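Local structure of glutathione S-transferase family protein (5F06) at residues V16-C19 with L20-N24; Y156-G159 with D160-S163; P171-Y174 with Y175-T179; N186-P189 with H190-A193; K192-W195 with E196-S200. The protein probably catalyses the conjugation of glutathione to electrophilic substrates with release of a halide, as a Phi-class glutathione transferase. All blocks are in the same frame, centred on the assembly; numbering follows the deposited sequence. Where two conformers were deposited one is given.

Contact 1 of 5, residues V16-C19 with L20-N24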
loop_
_atom_site.group_PDB
_atom_site.type_symbol
_atom_site.label_atom_id
_atom_site.label_comp_id
_atom_site.label_asym_id
_atom_site.label_seq_id
_atom_site.Cartn_x
_atom_site.Cartn_y
_atom_site.Cartn_z
ATOM N N VAL A 16 -0.511 -14.237 3.639
ATOM C CA VAL A 16 -1.664 -14.471 4.504
ATOM C C VAL A 16 -1.432 -15.691 5.394
ATOM O O VAL A 16 -1.709 -15.656 6.599
ATOM C CB VAL A 16 -2.957 -14.671 3.683
ATOM C CG1 VAL A 16 -4.152 -14.900 4.603
ATOM C CG2 VAL A 16 -3.209 -13.478 2.783
ATOM N N LEU A 17 -0.917 -16.767 4.805
ATOM C CA LEU A 17 -0.722 -18.005 5.548
ATOM C C LEU A 17 0.109 -17.786 6.807
ATOM O O LEU A 17 -0.238 -18.286 7.875
ATOM C CB LEU A 17 -0.065 -19.062 4.664
ATOM C CG LEU A 17 -0.972 -19.678 3.597
ATOM C CD1 LEU A 17 -0.172 -20.569 2.680
ATOM C CD2 LEU A 17 -2.108 -20.465 4.239
ATOM N N THR A 18 1.198 -17.031 6.699
ATOM C CA THR A 18 2.052 -16.814 7.858
ATOM C C THR A 18 1.313 -15.984 8.908
ATOM O O THR A 18 1.462 -16.221 10.110
ATOM C CB THR A 18 3.391 -16.137 7.473
ATOM O OG1 THR A 18 4.220 -16.013 8.636
ATOM C CG2 THR A 18 3.164 -14.769 6.860
ATOM N N CYS A 19 0.496 -15.032 8.461
ATOM C CA CYS A 19 -0.317 -14.242 9.382
ATOM C C CYS A 19 -1.313 -15.133 10.129
ATOM O O CYS A 19 -1.456 -15.027 11.349
ATOM C CB CYS A 19 -1.065 -13.130 8.640
ATOM S SG CYS A 19 -2.134 -12.112 9.713
ATOM N N LEU A 20 -1.992 -16.014 9.399
ATOM C CA LEU A 20 -2.924 -16.959 10.011
ATOM C C LEU A 20 -2.241 -17.800 11.097
ATOM O O LEU A 20 -2.818 -18.025 12.161
ATOM C CB LEU A 20 -3.544 -17.866 8.944
ATOM C CG LEU A 20 -4.564 -17.192 8.020
ATOM C CD1 LEU A 20 -4.775 -17.990 6.737
ATOM C CD2 LEU A 20 -5.887 -17.007 8.745
ATOM N N HIS A 21 -1.015 -18.251 10.843
ATOM C CA HIS A 21 -0.291 -19.070 11.816
ATOM C C HIS A 21 0.179 -18.262 13.018
ATOM O O HIS A 21 0.139 -18.755 14.151
ATOM C CB HIS A 21 0.911 -19.757 11.159
ATOM C CG HIS A 21 0.530 -20.802 10.161
ATOM N ND1 HIS A 21 -0.400 -21.783 10.432
ATOM C CD2 HIS A 21 0.958 -21.028 8.896
ATOM C CE1 HIS A 21 -0.531 -22.566 9.376
ATOM N NE2 HIS A 21 0.282 -22.129 8.430
ATOM N N GLU A 22 0.642 -17.036 12.781
ATOM C CA GLU A 22 1.019 -16.148 13.875
ATOM C C GLU A 22 -0.148 -15.985 14.842
ATOM O O GLU A 22 0.046 -15.896 16.054
ATOM C CB GLU A 22 1.456 -14.779 13.347
ATOM C CG GLU A 22 2.792 -14.775 12.618
ATOM C CD GLU A 22 3.989 -14.913 13.549
ATOM O OE1 GLU A 22 3.802 -14.944 14.782
ATOM O OE2 GLU A 22 5.125 -14.987 13.037
ATOM N N LYS A 23 -1.363 -15.960 14.299
ATOM C CA LYS A 23 -2.559 -15.731 15.102
ATOM C C LYS A 23 -3.148 -17.039 15.643
ATOM O O LYS A 23 -4.168 -17.025 16.334
ATOM C CB LYS A 23 -3.609 -14.981 14.277
ATOM C CG LYS A 23 -3.150 -13.602 13.777
ATOM C CD LYS A 23 -2.809 -12.646 14.909
ATOM C CE LYS A 23 -4.034 -12.258 15.729
ATOM N NZ LYS A 23 -3.681 -11.407 16.896
ATOM N N ASN A 24 -2.494 -18.158 15.339
ATOM C CA ASN A 24 -2.953 -19.481 15.775
ATOM C C ASN A 24 -4.380 -19.785 15.325
ATOM O O ASN A 24 -5.165 -20.345 16.088
ATOM C CB ASN A 24 -2.879 -19.608 17.300
ATOM C CG ASN A 24 -1.468 -19.477 17.836
ATOM O OD1 ASN A 24 -0.494 -19.746 17.132
ATOM N ND2 ASN A 24 -1.353 -19.080 19.100
#
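Val-16 and Leu-20, one turn apart on helix 11-22, lie side by side and point the same way, CG1 of Val-16 meeting CD1 of Leu-20 at 3.8 Å. With chi1 of Val-16 at -179°, CG1 stands opposite the backbone N and beside the carbonyl carbon, on the side where Leu-20 lies. Leu-17 adds a looser contact, its CD2 standing 4.4 Å from CD1 of Leu-20. These branches look toward strand 2-6 and helix 66-76, where Leu-4 and Ile-73 receive both Val-16 and Leu-20.

Between the two segments the hydrogen bonds are those of the helix backbone. Leu-20 N donates a hydrogen bond to Val-16 O at 2.8 Å, and the same step joins His-21 to Leu-17 and Glu-22 to Thr-18. The series ends less straight, with Lys-23 N to Cys-19 O at 3.1 Å and 143° at the hydrogen. Asn-24 then takes a positive phi, and its N bonds to His-21 O at 2.9 Å, one of the two bonds back into the last turn that make a Schellman motif.

Side chains also cover carbonyls of the preceding turn. The imidazole of His-21 brings CD2 to 3.2 Å from Leu-17 O, and CG of Glu-22 lies equally near Thr-18 O. The charged tips reach farther: Glu-22 forms a salt bridge with Arg-201, while Lys-23 NZ bonds to the carbonyls of Phe-77, Thr-80 and Tyr-82.

In this beta-alpha-beta unit of the thioredoxin-like domain, the chemistry implies that apolar branches seat the helix on the sheet while charges at its C-terminal end tie it to later segments.

Contact 2 of 5, residues Y156-G159 with D160-S163; sequences YLAG and DFYS
Tyr-156 lays its ring against the backbone of Phe-161 and Tyr-162 within the loop that leads from helix 130-153 to the N-cap of helix 164-167, inside the all-helical C-terminal domain. At the root of the side chain, CB lies 3.3 Å from Phe-161 O. CG follows near the same carbonyl group, and CD2 comes within 3.3 Å of Phe-161 C. Farther round, one ring face is covered by Tyr-162 N, displaced toward the rim, and by Tyr-162 CB, which makes a CH-pi contact 4.2 Å from the ring centroid and 8° off its normal. CD1 and CE1 meet CD1 of Tyr-162, whose side chain crosses that of Tyr-156 at about a right angle and offers its ring edge. At the tip, OH makes a weak hydrogen bond to Asp-197 on helix 189-198.

The backbone turns tightly at the edge of this ring, where Gly-159 O, in the ring plane, accepts from Tyr-156 N and, weakly, from Phe-161 N; the phi of 156° at Gly-159 suits a residue without a side chain. Phe-161 folds back with CG between its own N and carbonyl carbon (chi1 51°), bringing CE1 to the methyl of Ala-158.

Ser-163 OG, as N-cap, bonds to Ala-165 N. A water accepts from Ala-158 N and from this hydroxyl, and donates to Phe-161 O at 2.8 Å.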
loop_
_atom_site.group_PDB
_atom_site.type_symbol
_atom_site.label_atom_id
_atom_site.label_comp_id
_atom_site.label_asym_id
_atom_site.label_seq_id
_atom_site.Cartn_x
_atom_site.Cartn_y
_atom_site.Cartn_z
ATOM N N TYR A 156 13.420 -4.680 15.103
ATOM C CA TYR A 156 12.562 -4.885 13.941
ATOM C C TYR A 156 12.234 -3.516 13.339
ATOM O O TYR A 156 12.691 -2.495 13.848
ATOM C CB TYR A 156 11.303 -5.663 14.346
ATOM C CG TYR A 156 11.636 -6.991 15.002
ATOM C CD1 TYR A 156 11.870 -8.130 14.238
ATOM C CD2 TYR A 156 11.747 -7.098 16.383
ATOM C CE1 TYR A 156 12.196 -9.342 14.834
ATOM C CE2 TYR A 156 12.071 -8.305 16.988
ATOM C CZ TYR A 156 12.293 -9.423 16.209
ATOM O OH TYR A 156 12.621 -10.624 16.804
ATOM N N LEU A 157 11.470 -3.485 12.254
ATOM C CA LEU A 157 11.276 -2.242 11.516
ATOM C C LEU A 157 10.473 -1.189 12.282
ATOM O O LEU A 157 10.800 -0.003 12.223
ATOM C CB LEU A 157 10.593 -2.522 10.174
ATOM C CG LEU A 157 11.431 -3.237 9.103
ATOM C CD1 LEU A 157 10.551 -3.594 7.916
ATOM C CD2 LEU A 157 12.629 -2.402 8.641
ATOM N N ALA A 158 9.429 -1.606 12.994
ATOM C CA ALA A 158 8.540 -0.649 13.655
ATOM C C ALA A 158 8.947 -0.366 15.099
ATOM O O ALA A 158 8.368 0.509 15.747
ATOM C CB ALA A 158 7.104 -1.152 13.613
ATOM N N GLY A 159 9.929 -1.112 15.599
ATOM C CA GLY A 159 10.339 -1.015 16.989
ATOM C C GLY A 159 11.016 -2.293 17.448
ATOM O O GLY A 159 11.381 -3.135 16.625
ATOM N N ASP A 160 11.180 -2.441 18.762
ATOM C CA ASP A 160 11.821 -3.624 19.335
ATOM C C ASP A 160 10.805 -4.747 19.544
ATOM O O ASP A 160 10.817 -5.433 20.564
ATOM C CB ASP A 160 12.512 -3.266 20.658
ATOM C CG ASP A 160 13.753 -2.410 20.456
ATOM O OD1 ASP A 160 14.533 -2.699 19.523
ATOM O OD2 ASP A 160 13.947 -1.446 21.225
ATOM N N PHE A 161 9.924 -4.916 18.562
ATOM C CA PHE A 161 8.926 -5.983 18.563
ATOM C C PHE A 161 8.639 -6.398 17.130
ATOM O O PHE A 161 8.600 -5.555 16.231
ATOM C CB PHE A 161 7.633 -5.525 19.239
ATOM C CG PHE A 161 7.107 -4.225 18.699
ATOM C CD1 PHE A 161 6.278 -4.205 17.587
ATOM C CD2 PHE A 161 7.463 -3.020 19.287
ATOM C CE1 PHE A 161 5.807 -3.011 17.082
ATOM C CE2 PHE A 161 6.992 -1.824 18.784
ATOM C CZ PHE A 161 6.164 -1.821 17.681
ATOM N N TYR A 162 8.451 -7.695 16.914
ATOM C CA TYR A 162 7.985 -8.187 15.627
ATOM C C TYR A 162 6.577 -7.651 15.375
ATOM O O TYR A 162 5.774 -7.559 16.305
ATOM C CB TYR A 162 8.002 -9.712 15.605
ATOM C CG TYR A 162 7.611 -10.334 14.285
ATOM C CD1 TYR A 162 8.463 -10.280 13.190
ATOM C CD2 TYR A 162 6.400 -10.997 14.140
ATOM C CE1 TYR A 162 8.116 -10.859 11.988
ATOM C CE2 TYR A 162 6.043 -11.579 12.939
ATOM C CZ TYR A 162 6.902 -11.509 11.868
ATOM O OH TYR A 162 6.546 -12.094 10.674
ATOM N N SER A 163 6.283 -7.281 14.132
ATOM C CA SER A 163 4.953 -6.780 13.791
ATOM C C SER A 163 4.534 -7.135 12.366
ATOM O O SER A 163 5.286 -7.758 11.616
ATOM C CB SER A 163 4.899 -5.263 13.968
ATOM O OG SER A 163 5.423 -4.602 12.831
HETATM O O HOH W 1 8.196 -4.357 13.770
#

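Contact 3 of 5, residues P171-Y174 with Y175-T179; sequences PYTY and YLMKT
Tyr-174 and Lys-178 meet on the more open flank of this helix end, their side chains crossing at a slant so that Lys-178 CE comes to 3.5 Å from Tyr-174 CE2. The lysine chain runs extended until it bends at its last torsion (chi4 -68°), which turns NZ along the ring toward the phenol end; both NZ and Tyr-174 OH are held by OD1 of Asn-212.

The inner side is tighter. Met-177 N bonds to Thr-173 O at 2.9 Å, and CG of the methionine presses on that same oxygen at 3.2 Å, while its far end bends away toward helix 183-186. Helix 170-176 belongs to the C-terminal helical bundle and borders the glutathione site: the side chain of Tyr-175 is about 3 Å from that of Thr-11, and Tyr-175 OH bonds to the carbonyls of Met-9 and Met-211. Leu-176 N bonds to Tyr-172 O, whereas Tyr-175 N reaches Pro-171 O in a weak bond of 3.3 Å.

A type I turn runs from Leu-176 to Thr-179. Its first carbonyl is gripped twice, by Thr-179 N and by Thr-179 OG1, the hydroxyl lying in the carbonyl plane on a lone pair at 2.8 Å.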
loop_
_atom_site.group_PDB
_atom_site.type_symbol
_atom_site.label_atom_id
_atom_site.label_comp_id
_atom_site.label_asym_id
_atom_site.label_seq_id
_atom_site.Cartn_x
_atom_site.Cartn_y
_atom_site.Cartn_z
ATOM N N PRO A 171 7.464 -13.081 2.162
ATOM C CA PRO A 171 7.376 -13.956 0.983
ATOM C C PRO A 171 8.280 -13.554 -0.186
ATOM O O PRO A 171 8.990 -14.424 -0.685
ATOM C CB PRO A 171 5.896 -13.861 0.582
ATOM C CG PRO A 171 5.196 -13.374 1.788
ATOM C CD PRO A 171 6.165 -12.461 2.473
ATOM N N TYR A 172 8.271 -12.294 -0.616
ATOM C CA TYR A 172 9.120 -11.902 -1.744
ATOM C C TYR A 172 10.593 -12.012 -1.368
ATOM O O TYR A 172 11.432 -12.376 -2.192
ATOM C CB TYR A 172 8.810 -10.479 -2.213
ATOM C CG TYR A 172 7.785 -10.403 -3.321
ATOM C CD1 TYR A 172 7.924 -11.156 -4.478
ATOM C CD2 TYR A 172 6.682 -9.568 -3.217
ATOM C CE1 TYR A 172 6.991 -11.095 -5.490
ATOM C CE2 TYR A 172 5.743 -9.499 -4.229
ATOM C CZ TYR A 172 5.905 -10.268 -5.362
ATOM O OH TYR A 172 4.974 -10.200 -6.370
ATOM N N THR A 173 10.911 -11.708 -0.118
ATOM C CA THR A 173 12.294 -11.772 0.311
ATOM C C THR A 173 12.743 -13.229 0.316
ATOM O O THR A 173 13.871 -13.532 -0.067
ATOM C CB THR A 173 12.494 -11.134 1.692
ATOM O OG1 THR A 173 11.949 -9.808 1.685
ATOM C CG2 THR A 173 13.977 -11.055 2.039
ATOM N N TYR A 174 11.853 -14.136 0.713
ATOM C CA TYR A 174 12.196 -15.554 0.745
ATOM C C TYR A 174 12.664 -16.020 -0.631
ATOM O O TYR A 174 13.651 -16.751 -0.752
ATOM C CB TYR A 174 11.009 -16.403 1.213
ATOM C CG TYR A 174 11.370 -17.861 1.361
ATOM C CD1 TYR A 174 12.224 -18.277 2.372
ATOM C CD2 TYR A 174 10.879 -18.816 0.484
ATOM C CE1 TYR A 174 12.572 -19.597 2.513
ATOM C CE2 TYR A 174 11.224 -20.148 0.619
ATOM C CZ TYR A 174 12.069 -20.530 1.637
ATOM O OH TYR A 174 12.425 -21.851 1.784
ATOM N N TYR A 175 11.968 -15.578 -1.672
ATOM C CA TYR A 175 12.331 -15.969 -3.026
ATOM C C TYR A 175 13.561 -15.212 -3.525
ATOM O O TYR A 175 14.382 -15.776 -4.251
ATOM C CB TYR A 175 11.154 -15.754 -3.974
ATOM C CG TYR A 175 10.127 -16.876 -3.967
ATOM C CD1 TYR A 175 10.499 -18.195 -3.718
ATOM C CD2 TYR A 175 8.791 -16.619 -4.228
ATOM C CE1 TYR A 175 9.570 -19.215 -3.718
ATOM C CE2 TYR A 175 7.852 -17.641 -4.231
ATOM C CZ TYR A 175 8.252 -18.935 -3.978
ATOM O OH TYR A 175 7.336 -19.962 -3.982
ATOM N N LEU A 176 13.694 -13.944 -3.137
ATOM C CA LEU A 176 14.881 -13.166 -3.483
ATOM C C LEU A 176 16.142 -13.879 -2.997
ATOM O O LEU A 176 17.155 -13.928 -3.699
ATOM C CB LEU A 176 14.806 -11.761 -2.879
ATOM C CG LEU A 176 16.005 -10.837 -3.121
ATOM C CD1 LEU A 176 15.767 -9.933 -4.313
ATOM C CD2 LEU A 176 16.317 -10.016 -1.881
ATOM N N MET A 177 16.073 -14.451 -1.800
ATOM C CA MET A 177 17.248 -15.062 -1.190
ATOM C C MET A 177 17.667 -16.345 -1.906
ATOM O O MET A 177 18.740 -16.885 -1.640
ATOM C CB MET A 177 16.992 -15.343 0.291
ATOM C CG MET A 177 16.816 -14.076 1.127
ATOM S SD MET A 177 18.177 -12.903 0.973
ATOM C CE MET A 177 19.455 -13.769 1.876
ATOM N N LYS A 178 16.825 -16.822 -2.817
ATOM C CA LYS A 178 17.160 -17.983 -3.638
ATOM C C LYS A 178 17.936 -17.578 -4.890
ATOM O O LYS A 178 18.474 -18.433 -5.594
ATOM C CB LYS A 178 15.891 -18.736 -4.048
ATOM C CG LYS A 178 15.074 -19.275 -2.888
ATOM C CD LYS A 178 13.861 -20.034 -3.398
ATOM C CE LYS A 178 13.097 -20.698 -2.267
ATOM N NZ LYS A 178 13.869 -21.814 -1.645
ATOM N N THR A 179 17.981 -16.276 -5.163
ATOM C CA THR A 179 18.601 -15.749 -6.377
ATOM C C THR A 179 19.931 -15.058 -6.064
ATOM O O THR A 179 20.267 -14.848 -4.897
ATOM C CB THR A 179 17.670 -14.737 -7.093
ATOM O OG1 THR A 179 17.727 -13.467 -6.431
ATOM C CG2 THR A 179 16.226 -15.236 -7.127
#

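Contact 4 of 5, residues N186-P189 with H190-A193; sequences NERP and HVKA
The start of helix 189-198, with Arg-188 at the N-cap and Pro-189 in the first turn, illustrates how a helix is launched at the surface from a short linker after helix 183-186. Arg-188 O takes the N-H of Lys-192 at 2.8 Å. Pro-189 O accepts from Ala-193 N at 3.0 Å. Proline itself offers no N-H, a lack that costs nothing in the first turn of a helix.

Side chains add a second layer. Lys-192 leaves the helix with CG trans to its backbone N (chi1 178°) and runs back over Asn-186, CE reaching 3.6 Å from Asn-186 OD1 and CD the same distance from Asn-186 O. These are contacts of the aliphatic part, and the ammonium goes on to Glu-196. On the buried side, CB of Val-191 rests 3.9 Å from CB of Arg-188.

Arg-188 NH1 bonds to Val-184 O, and helix 130-153 supplies further partners. Asp-145 forms a salt bridge with Arg-188 NE, and Glu-148 takes both the backbone N-H of Val-191 and His-190 ND1. The negative carboxylate of Glu-148, set at the N-terminal end of the helix, would probably be favoured by the helix dipole, so the chemistry implies a helix start fixed from outside by acidic groups as well as by its own carbonyls.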
loop_
_atom_site.group_PDB
_atom_site.type_symbol
_atom_site.label_atom_id
_atom_site.label_comp_id
_atom_site.label_asym_id
_atom_site.label_seq_id
_atom_site.Cartn_x
_atom_site.Cartn_y
_atom_site.Cartn_z
ATOM N N ASN A 186 22.476 -9.937 2.140
ATOM C CA ASN A 186 23.627 -10.517 2.817
ATOM C C ASN A 186 24.762 -9.534 3.090
ATOM O O ASN A 186 25.553 -9.748 4.006
ATOM C CB ASN A 186 24.165 -11.697 2.011
ATOM C CG ASN A 186 23.314 -12.944 2.168
ATOM O OD1 ASN A 186 22.661 -13.140 3.192
ATOM N ND2 ASN A 186 23.323 -13.797 1.152
ATOM N N GLU A 187 24.840 -8.458 2.311
ATOM C CA GLU A 187 25.938 -7.499 2.440
ATOM C C GLU A 187 25.641 -6.363 3.418
ATOM O O GLU A 187 26.490 -5.497 3.648
ATOM C CB GLU A 187 26.287 -6.916 1.069
ATOM C CG GLU A 187 27.080 -7.872 0.200
ATOM C CD GLU A 187 27.386 -7.311 -1.167
ATOM O OE1 GLU A 187 27.061 -6.129 -1.417
ATOM O OE2 GLU A 187 27.955 -8.057 -1.991
ATOM N N ARG A 188 24.441 -6.375 3.989
ATOM C CA ARG A 188 24.039 -5.405 5.008
ATOM C C ARG A 188 23.786 -6.139 6.327
ATOM O O ARG A 188 22.760 -6.803 6.476
ATOM C CB ARG A 188 22.791 -4.645 4.550
ATOM C CG ARG A 188 23.060 -3.731 3.366
ATOM C CD ARG A 188 21.790 -3.282 2.672
ATOM N NE ARG A 188 22.075 -2.299 1.633
ATOM C CZ ARG A 188 22.520 -2.588 0.414
ATOM N NH1 ARG A 188 22.744 -3.847 0.046
ATOM N NH2 ARG A 188 22.746 -1.609 -0.447
ATOM N N PRO A 189 24.726 -6.030 7.289
ATOM C CA PRO A 189 24.703 -6.936 8.448
ATOM C C PRO A 189 23.415 -6.909 9.269
ATOM O O PRO A 189 22.931 -7.978 9.643
ATOM C CB PRO A 189 25.890 -6.456 9.300
ATOM C CG PRO A 189 26.228 -5.094 8.801
ATOM C CD PRO A 189 25.862 -5.094 7.350
ATOM N N HIS A 190 22.866 -5.731 9.544
ATOM C CA HIS A 190 21.655 -5.652 10.358
ATOM C C HIS A 190 20.442 -6.182 9.601
ATOM O O HIS A 190 19.591 -6.846 10.190
ATOM C CB HIS A 190 21.409 -4.217 10.828
ATOM C CG HIS A 190 22.409 -3.739 11.835
ATOM N ND1 HIS A 190 23.581 -3.103 11.480
ATOM C CD2 HIS A 190 22.420 -3.817 13.186
ATOM C CE1 HIS A 190 24.265 -2.803 12.570
ATOM N NE2 HIS A 190 23.583 -3.229 13.620
ATOM N N VAL A 191 20.366 -5.892 8.303
ATOM C CA VAL A 191 19.305 -6.435 7.457
ATOM C C VAL A 191 19.400 -7.960 7.392
ATOM O O VAL A 191 18.390 -8.656 7.483
ATOM C CB VAL A 191 19.369 -5.844 6.027
ATOM C CG1 VAL A 191 18.341 -6.502 5.109
ATOM C CG2 VAL A 191 19.143 -4.341 6.065
ATOM N N LYS A 192 20.617 -8.476 7.244
ATOM C CA LYS A 192 20.837 -9.920 7.159
ATOM C C LYS A 192 20.378 -10.626 8.433
ATOM O O LYS A 192 19.679 -11.638 8.379
ATOM C CB LYS A 192 22.318 -10.221 6.898
ATOM C CG LYS A 192 22.666 -11.706 6.845
ATOM C CD LYS A 192 24.130 -11.902 6.458
ATOM C CE LYS A 192 24.496 -13.371 6.331
ATOM N NZ LYS A 192 24.532 -14.060 7.655
ATOM N N ALA A 193 20.782 -10.093 9.579
ATOM C CA ALA A 193 20.422 -10.693 10.859
ATOM C C ALA A 193 18.911 -10.611 11.088
ATOM O O ALA A 193 18.296 -11.560 11.578
ATOM C CB ALA A 193 21.173 -10.013 11.985
#

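Contact 5 of 5, residues K192-W195 with E196-S200; sequences KAWW and EDISS
Ser-199 folds back on Trp-195: CB of the serine sits over one face of the indole, 3.6 Å from the centroid of the six-membered ring and 11° off its normal. Its hydroxyl, turned between its own N and carbonyl carbon (chi1 67°), donates a hydrogen bond to Trp-195 O at 2.6 Å. Ser-199 N bonds to that same oxygen at 2.9 Å from the other face of the carbonyl plane, so one acceptor is gripped twice by one residue.

A second CH-pi contact lies beside it. Ile-198 CD1 stands over a face of Trp-194, 4.0 Å from the centroid of the six-membered ring, while its CG2 approaches NE1. The same CD1 also touches Trp-195 CE3, bridging the two indoles.

All this takes place toward the C-terminal part of helix 189-198, in the C-terminal helical domain, where the backbone pairs Asp-197 with Ala-193 and Ile-198 with Trp-194. On the outer side of the helix a salt bridge spans one turn: Lys-192 NZ meets Glu-196 OE2 on its syn side at 2.5 Å, and a water accepts from NZ and donates to OE1.

What positions the indoles lies farther out. Trp-194 NE1 bonds to Asp-166 OD1, and its ring packs on Leu-157. Trp-195 is received by Leu-170, Thr-173 and Tyr-174 on helix 170-176.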
loop_
_atom_site.group_PDB
_atom_site.type_symbol
_atom_site.label_atom_id
_atom_site.label_comp_id
_atom_site.label_asym_id
_atom_site.label_seq_id
_atom_site.Cartn_x
_atom_site.Cartn_y
_atom_site.Cartn_z
ATOM N N LYS A 192 20.617 -8.476 7.244
ATOM C CA LYS A 192 20.837 -9.920 7.159
ATOM C C LYS A 192 20.378 -10.626 8.433
ATOM O O LYS A 192 19.679 -11.638 8.379
ATOM C CB LYS A 192 22.318 -10.221 6.898
ATOM C CG LYS A 192 22.666 -11.706 6.845
ATOM C CD LYS A 192 24.130 -11.902 6.458
ATOM C CE LYS A 192 24.496 -13.371 6.331
ATOM N NZ LYS A 192 24.532 -14.060 7.655
ATOM N N ALA A 193 20.782 -10.093 9.579
ATOM C CA ALA A 193 20.422 -10.693 10.859
ATOM C C ALA A 193 18.911 -10.611 11.088
ATOM O O ALA A 193 18.296 -11.560 11.578
ATOM C CB ALA A 193 21.173 -10.013 11.985
ATOM N N TRP A 194 18.324 -9.473 10.725
ATOM C CA TRP A 194 16.872 -9.282 10.797
ATOM C C TRP A 194 16.144 -10.328 9.956
ATOM O O TRP A 194 15.200 -10.964 10.421
ATOM C CB TRP A 194 16.521 -7.865 10.337
ATOM C CG TRP A 194 15.079 -7.601 10.016
ATOM C CD1 TRP A 194 14.049 -7.422 10.902
ATOM C CD2 TRP A 194 14.511 -7.441 8.710
ATOM N NE1 TRP A 194 12.878 -7.175 10.222
ATOM C CE2 TRP A 194 13.136 -7.181 8.879
ATOM C CE3 TRP A 194 15.032 -7.500 7.414
ATOM C CZ2 TRP A 194 12.280 -6.982 7.801
ATOM C CZ3 TRP A 194 14.179 -7.304 6.347
ATOM C CH2 TRP A 194 12.819 -7.047 6.546
ATOM N N TRP A 195 16.604 -10.524 8.725
ATOM C CA TRP A 195 16.003 -11.519 7.843
ATOM C C TRP A 195 16.094 -12.928 8.426
ATOM O O TRP A 195 15.114 -13.675 8.431
ATOM C CB TRP A 195 16.676 -11.497 6.473
ATOM C CG TRP A 195 16.320 -12.695 5.667
ATOM C CD1 TRP A 195 17.152 -13.711 5.297
ATOM C CD2 TRP A 195 15.027 -13.024 5.154
ATOM N NE1 TRP A 195 16.455 -14.652 4.576
ATOM C CE2 TRP A 195 15.149 -14.252 4.473
ATOM C CE3 TRP A 195 13.777 -12.398 5.202
ATOM C CZ2 TRP A 195 14.068 -14.865 3.839
ATOM C CZ3 TRP A 195 12.704 -13.009 4.571
ATOM C CH2 TRP A 195 12.858 -14.230 3.899
ATOM N N GLU A 196 17.280 -13.281 8.908
ATOM C CA GLU A 196 17.521 -14.601 9.479
ATOM C C GLU A 196 16.641 -14.817 10.704
ATOM O O GLU A 196 16.219 -15.938 10.989
ATOM C CB GLU A 196 19.007 -14.758 9.822
ATOM C CG GLU A 196 19.886 -14.855 8.578
ATOM C CD GLU A 196 21.361 -14.626 8.845
ATOM O OE1 GLU A 196 21.729 -14.173 9.952
ATOM O OE2 GLU A 196 22.160 -14.902 7.926
ATOM N N ASP A 197 16.356 -13.728 11.411
ATOM C CA ASP A 197 15.460 -13.750 12.562
ATOM C C ASP A 197 14.016 -14.037 12.136
ATOM O O ASP A 197 13.447 -15.059 12.513
ATOM C CB ASP A 197 15.545 -12.412 13.312
ATOM C CG ASP A 197 14.668 -12.360 14.559
ATOM O OD1 ASP A 197 13.861 -13.287 14.794
ATOM O OD2 ASP A 197 14.780 -11.366 15.310
ATOM N N ILE A 198 13.422 -13.135 11.356
ATOM C CA ILE A 198 11.999 -13.250 11.054
ATOM C C ILE A 198 11.709 -14.476 10.184
ATOM O O ILE A 198 10.648 -15.084 10.309
ATOM C CB ILE A 198 11.447 -11.968 10.371
ATOM C CG1 ILE A 198 12.086 -11.742 8.996
ATOM C CG2 ILE A 198 11.661 -10.759 11.286
ATOM C CD1 ILE A 198 11.479 -10.575 8.208
ATOM N N SER A 199 12.653 -14.864 9.331
ATOM C CA SER A 199 12.448 -16.018 8.452
ATOM C C SER A 199 12.572 -17.361 9.189
ATOM O O SER A 199 12.247 -18.412 8.625
ATOM C CB SER A 199 13.433 -15.972 7.276
ATOM O OG SER A 199 14.780 -16.146 7.691
ATOM N N SER A 200 13.028 -17.330 10.443
ATOM C CA SER A 200 13.158 -18.547 11.240
ATOM C C SER A 200 12.041 -18.679 12.281
ATOM O O SER A 200 12.041 -19.617 13.073
ATOM C CB SER A 200 14.526 -18.598 11.937
ATOM O OG SER A 200 14.661 -17.565 12.899
HETATM O O HOH W 2 24.050 -12.647 10.377
#

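In the fold
Contact 1 is the one buried almost throughout and the one in the thioredoxin-like domain; the others belong to the helical C-terminal domain. Contact 4 is a surface contact, while contacts 2, 3 and 5 are partly buried. Contacts 4 and 5 share helix 189-198, its start being served by acidic partners from helix 130-153 and its later turns by aromatic faces. Contact 5 is a junction, touching contact 2 through Ile-198 and Trp-194 and contact 3 through Trp-195. Contact 1 reaches the second domain where Glu-22 packs on Tyr-162 of contact 2. Water bridges occur in contacts 2 and 5, whereas contacts 1 and 3 come near the glutathione site.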